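Long-range contacts in sulfatase (PDB 6USS), which probably hydrolyses aryl sulfate esters as a calcium-dependent gut bacterial arylsulfatase, here with its catalytic residue replaced: residues 230-235 and 257-262; 186-191 and 216-221. The protein carries 1 engineered substitution. One frame throughout, in Å; residues are numbered along the deposited sequence.

Contact 1 (230-235 and 257-262)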
loop_
_atom_site.group_PDB
_atom_site.type_symbol
_atom_site.label_atom_id
_atom_site.label_comp_id
_atom_site.label_asym_id
_atom_site.label_seq_id
_atom_site.Cartn_x
_atom_site.Cartn_y
_atom_site.Cartn_z
ATOM N N PHE A 230 6.533 -4.948 25.971
ATOM C CA PHE A 230 7.584 -4.067 25.465
ATOM C C PHE A 230 7.488 -3.946 23.938
ATOM O O PHE A 230 7.157 -4.913 23.246
ATOM C CB PHE A 230 8.955 -4.629 25.873
ATOM C CG PHE A 230 9.998 -3.575 26.147
ATOM C CD1 PHE A 230 9.909 -2.770 27.272
ATOM C CD2 PHE A 230 11.067 -3.394 25.284
ATOM C CE1 PHE A 230 10.868 -1.802 27.532
ATOM C CE2 PHE A 230 12.016 -2.431 25.537
ATOM C CZ PHE A 230 11.918 -1.633 26.669
ATOM N N VAL A 231 7.787 -2.750 23.405
ATOM C CA VAL A 231 7.425 -2.461 22.011
ATOM C C VAL A 231 8.177 -3.370 21.041
ATOM O O VAL A 231 7.620 -3.795 20.017
ATOM C CB VAL A 231 7.628 -0.967 21.672
ATOM C CG1 VAL A 231 9.086 -0.604 21.552
ATOM C CG2 VAL A 231 6.910 -0.644 20.364
ATOM N N SER A 232 9.445 -3.690 21.343
ATOM C CA SER A 232 10.200 -4.635 20.522
ATOM C C SER A 232 9.541 -6.001 20.485
ATOM O O SER A 232 9.672 -6.720 19.487
ATOM C CB SER A 232 11.636 -4.773 21.051
ATOM O OG SER A 232 12.167 -3.509 21.407
ATOM N N GLU A 233 8.869 -6.386 21.576
ATOM C CA GLU A 233 8.110 -7.632 21.589
ATOM C C GLU A 233 6.860 -7.505 20.726
ATOM O O GLU A 233 6.571 -8.384 19.897
ATOM C CB GLU A 233 7.739 -8.010 23.030
ATOM C CG GLU A 233 7.033 -9.367 23.213
ATOM C CD GLU A 233 7.831 -10.553 22.657
ATOM O OE1 GLU A 233 9.084 -10.530 22.689
ATOM O OE2 GLU A 233 7.203 -11.523 22.176
ATOM N N ALA A 234 6.122 -6.399 20.890
ATOM C CA ALA A 234 4.943 -6.157 20.068
ATOM C C ALA A 234 5.291 -6.183 18.587
ATOM O O ALA A 234 4.565 -6.775 17.776
ATOM C CB ALA A 234 4.307 -4.815 20.432
ATOM N N LEU A 235 6.397 -5.543 18.215
ATOM C CA LEU A 235 6.793 -5.515 16.814
ATOM C C LEU A 235 7.077 -6.916 16.300
ATOM O O LEU A 235 6.689 -7.263 15.177
ATOM C CB LEU A 235 8.016 -4.608 16.630
ATOM C CG LEU A 235 7.777 -3.116 16.871
ATOM C CD1 LEU A 235 9.042 -2.291 16.614
ATOM C CD2 LEU A 235 6.617 -2.637 15.993
ATOM N N MET A 257 12.393 -5.431 8.780
ATOM C CA MET A 257 12.206 -5.412 10.233
ATOM C C MET A 257 13.084 -4.309 10.804
ATOM O O MET A 257 14.267 -4.511 11.062
ATOM C CB MET A 257 12.550 -6.771 10.830
ATOM C CG MET A 257 12.221 -6.899 12.299
ATOM S SD MET A 257 10.444 -7.085 12.526
ATOM C CE MET A 257 10.288 -6.910 14.310
ATOM N N ALA A 258 12.497 -3.126 11.006
ATOM C CA ALA A 258 13.243 -1.931 11.403
ATOM C C ALA A 258 12.832 -1.528 12.818
ATOM O O ALA A 258 11.857 -0.802 13.002
ATOM C CB ALA A 258 13.012 -0.794 10.408
ATOM N N HIS A 259 13.604 -1.977 13.808
ATOM C CA HIS A 259 13.267 -1.764 15.211
ATOM C C HIS A 259 13.312 -0.288 15.591
ATOM O O HIS A 259 14.082 0.503 15.031
ATOM C CB HIS A 259 14.219 -2.545 16.122
ATOM C CG HIS A 259 13.781 -3.946 16.350
ATOM N ND1 HIS A 259 12.777 -4.269 17.235
ATOM C CD2 HIS A 259 14.167 -5.110 15.777
ATOM C CE1 HIS A 259 12.569 -5.573 17.206
ATOM N NE2 HIS A 259 13.403 -6.108 16.332
ATOM N N TYR A 260 12.463 0.081 16.553
ATOM C CA TYR A 260 12.647 1.373 17.200
ATOM C C TYR A 260 13.776 1.319 18.223
ATOM O O TYR A 260 14.453 2.330 18.446
ATOM C CB TYR A 260 11.343 1.839 17.852
ATOM C CG TYR A 260 10.359 2.375 16.853
ATOM C CD1 TYR A 260 10.486 3.659 16.360
ATOM C CD2 TYR A 260 9.314 1.593 16.392
ATOM C CE1 TYR A 260 9.605 4.153 15.431
ATOM C CE2 TYR A 260 8.419 2.071 15.452
ATOM C CZ TYR A 260 8.565 3.364 14.973
ATOM O OH TYR A 260 7.677 3.889 14.048
ATOM N N ALA A 261 13.983 0.159 18.855
ATOM C CA ALA A 261 15.177 -0.073 19.657
ATOM C C ALA A 261 16.420 0.106 18.791
ATOM O O ALA A 261 16.440 -0.299 17.626
ATOM C CB ALA A 261 15.134 -1.482 20.248
ATOM N N ILE A 262 17.479 0.690 19.354
ATOM C CA ILE A 262 17.623 0.975 20.776
ATOM C C ILE A 262 17.655 2.482 21.042
ATOM O O ILE A 262 18.482 2.981 21.811
ATOM C CB ILE A 262 18.890 0.297 21.305
ATOM C CG1 ILE A 262 20.099 0.707 20.443
ATOM C CG2 ILE A 262 18.696 -1.217 21.322
ATOM C CD1 ILE A 262 21.423 0.045 20.844
HETATM O O HOH W 1 11.841 -2.100 18.480
#

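Contact 2 (186-191 and 216-221)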
loop_
_atom_site.group_PDB
_atom_site.type_symbol
_atom_site.label_atom_id
_atom_site.label_comp_id
_atom_site.label_asym_id
_atom_site.label_seq_id
_atom_site.Cartn_x
_atom_site.Cartn_y
_atom_site.Cartn_z
ATOM N N ASN A 186 2.095 -2.541 6.363
ATOM C CA ASN A 186 2.742 -1.571 7.250
ATOM C C ASN A 186 2.373 -1.874 8.696
ATOM O O ASN A 186 1.191 -1.847 9.052
ATOM C CB ASN A 186 2.343 -0.128 6.901
ATOM C CG ASN A 186 2.935 0.899 7.874
ATOM O OD1 ASN A 186 3.856 0.589 8.633
ATOM N ND2 ASN A 186 2.421 2.128 7.838
ATOM N N ILE A 187 3.380 -2.135 9.527
ATOM C CA ILE A 187 3.214 -2.222 10.972
ATOM C C ILE A 187 4.017 -1.080 11.595
ATOM O O ILE A 187 5.259 -1.075 11.537
ATOM C CB ILE A 187 3.667 -3.578 11.533
ATOM C CG1 ILE A 187 2.825 -4.723 10.955
ATOM C CG2 ILE A 187 3.610 -3.574 13.055
ATOM C CD1 ILE A 187 3.510 -6.105 11.068
ATOM N N ALA A 188 3.307 -0.109 12.175
ATOM C CA ALA A 188 3.854 0.939 13.044
ATOM C C ALA A 188 4.727 1.964 12.314
ATOM O O ALA A 188 5.425 2.758 12.971
ATOM C CB ALA A 188 4.647 0.331 14.209
ATOM N N GLY A 189 4.717 1.982 10.984
ATOM C CA GLY A 189 5.605 2.851 10.236
ATOM C C GLY A 189 4.951 4.185 9.942
ATOM O O GLY A 189 3.853 4.238 9.381
ATOM N N HIS A 190 5.629 5.262 10.321
ATOM C CA HIS A 190 5.134 6.594 9.995
ATOM C C HIS A 190 6.338 7.515 9.826
ATOM O O HIS A 190 7.448 7.058 9.534
ATOM C CB HIS A 190 4.129 7.064 11.063
ATOM C CG HIS A 190 4.713 7.204 12.436
ATOM N ND1 HIS A 190 4.654 8.383 13.153
ATOM C CD2 HIS A 190 5.356 6.313 13.229
ATOM C CE1 HIS A 190 5.238 8.213 14.326
ATOM N NE2 HIS A 190 5.673 6.967 14.398
ATOM N N ALA A 191 6.116 8.820 9.997
ATOM C CA ALA A 191 7.185 9.801 9.829
ATOM C C ALA A 191 8.105 9.881 11.032
ATOM O O ALA A 191 9.212 10.417 10.911
ATOM C CB ALA A 191 6.604 11.192 9.569
ATOM N N PHE A 216 6.194 11.144 18.300
ATOM C CA PHE A 216 6.784 9.812 18.241
ATOM C C PHE A 216 5.917 8.749 18.909
ATOM O O PHE A 216 6.415 7.664 19.218
ATOM C CB PHE A 216 8.190 9.824 18.860
ATOM C CG PHE A 216 9.163 10.747 18.158
ATOM C CD1 PHE A 216 8.896 11.238 16.876
ATOM C CD2 PHE A 216 10.349 11.119 18.769
ATOM C CE1 PHE A 216 9.783 12.092 16.229
ATOM C CE2 PHE A 216 11.241 11.975 18.124
ATOM C CZ PHE A 216 10.952 12.462 16.852
ATOM N N ALA A 217 4.635 9.031 19.146
ATOM C CA ALA A 217 3.739 7.962 19.560
ATOM C C ALA A 217 3.705 6.885 18.480
ATOM O O ALA A 217 3.663 7.190 17.279
ATOM C CB ALA A 217 2.335 8.507 19.822
ATOM N N VAL A 218 3.738 5.623 18.903
ATOM C CA VAL A 218 3.864 4.488 17.997
ATOM C C VAL A 218 2.462 4.068 17.535
ATOM O O VAL A 218 1.639 3.695 18.383
ATOM C CB VAL A 218 4.602 3.312 18.645
ATOM C CG1 VAL A 218 4.893 2.238 17.591
ATOM C CG2 VAL A 218 5.891 3.788 19.291
ATOM N N PRO A 219 2.168 4.105 16.243
ATOM C CA PRO A 219 0.849 3.691 15.765
ATOM C C PRO A 219 0.838 2.199 15.447
ATOM O O PRO A 219 1.877 1.535 15.396
ATOM C CB PRO A 219 0.664 4.541 14.499
ATOM C CG PRO A 219 2.067 4.746 13.984
ATOM C CD PRO A 219 3.009 4.664 15.162
ATOM N N GLY A 220 -0.368 1.668 15.259
ATOM C CA GLY A 220 -0.494 0.308 14.780
ATOM C C GLY A 220 -0.362 -0.787 15.817
ATOM O O GLY A 220 -0.267 -1.958 15.437
ATOM N N LEU A 221 -0.357 -0.462 17.114
ATOM C CA LEU A 221 -0.192 -1.470 18.160
ATOM C C LEU A 221 -1.244 -1.294 19.250
ATOM O O LEU A 221 -0.972 -1.520 20.441
ATOM C CB LEU A 221 1.214 -1.413 18.750
ATOM C CG LEU A 221 2.341 -1.595 17.731
ATOM C CD1 LEU A 221 3.681 -1.284 18.371
ATOM C CD2 LEU A 221 2.322 -3.014 17.128
HETATM O O HOH W 2 6.876 6.386 16.856
#

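Contact 1 (230-235 and 257-262)
Leu-235 lays its CD1 methyl against the edge of the Tyr-260 ring, 3.9 Å from Tyr-260 CD2 and near the ring plane, the two side chains crossing at about a right angle. Its CB meets the terminal methyl of Met-257: with CG anti to the backbone N (chi1 -173°), a single bend at chi2 turns the chain so that CE also lies 3.7 Å from Leu-235 O. One turn earlier, Ser-232 carries the polar half. No direct hydrogen bond joins the segments; instead a water lies in the plane of the His-259 ring 2.7 Å from ND1, reaches Ser-232 OG at 3.3 Å and accepts from Ala-261 N at 3.1 Å. This is the alpha/beta packing of the sulfatase fold, in which the first turn of helix 231-247 lies against the C-terminal end of parallel strand 253-258 and the loop that follows it. His-259 NE2 is hydrogen-bonded to Ser-298, so both nitrogens fix the ring's rotation. The His-259 side chain lies about 6 Å from that of Asp-42, a calcium ligand. Ser-232 CB lies 4.0 Å from His-259 ND1, and its OG rests on Ala-261 CB at 3.8 Å.

Contact 2 (186-191 and 216-221)
His-190 offers one face of its imidazole to the ring of Pro-219, whose CG stands 4.1 Å from the ring centroid and 28° off the normal, a CH-pi contact. The neighbouring CD comes in at 3.5 Å from His-190 CD2. A chi1 of 63° sets the imidazole between its own backbone N and carbonyl carbon, and from there it reaches the 216-221 loop. At the edge of the ring, in its plane, NE2 meets a water at 2.8 Å; that water also lies 2.7 Å from Phe-216 O, to which it probably donates, tying the histidine to the first residue of 216-221. Ala-188 makes the backbone approach: its CA lies 3.1 Å from Pro-219 O in a CA-H...O contact, while its CB packs on Val-218 CG1 at 3.9 Å. Ile-187 CG2 and Leu-221 CD2 extend the apolar seam more loosely.

Behind this first shell, Asn-186 shapes the turn that presents Ala-188 and His-190. Its OD1 accepts from Gly-189 N on a lone pair, an Asx motif, and its ND2 returns a nearly straight bond to Gly-189 O (3.0 Å, 167°) that lies close to the amide plane. Two bonds to Gly-189 thus fix the rotation of the carboxamide and which way round it faces. Strand 185-187 pairs in parallel with strand 159-164, Ile-187 bonding through its backbone to His-162 and Gly-164, while helix 231-247 receives Ile-187 and Leu-221 on Glu-238 and Ala-188 on Leu-235.

In the fold
Contacts 1 and 2 illustrate how the loops at the C-terminal ends of parallel strands are joined to an adjoining helix. Both segments of contact 2 precede those of contact 1 in sequence, and the centres of the two contacts are 11 Å apart. Both reach the large mixed sheet, where strand 159-164 lies between 185-187 and 253-258, and both meet helix 231-247. They touch directly: Tyr-260 OH probably hydrogen-bonds to Ala-188 O, at 2.7 Å, and Val-231 CG2 packs on Leu-221 CD1 at 3.8 Å. The long loop after strand 185-187 is thereby joined to the helix and to the strand end near the calcium site.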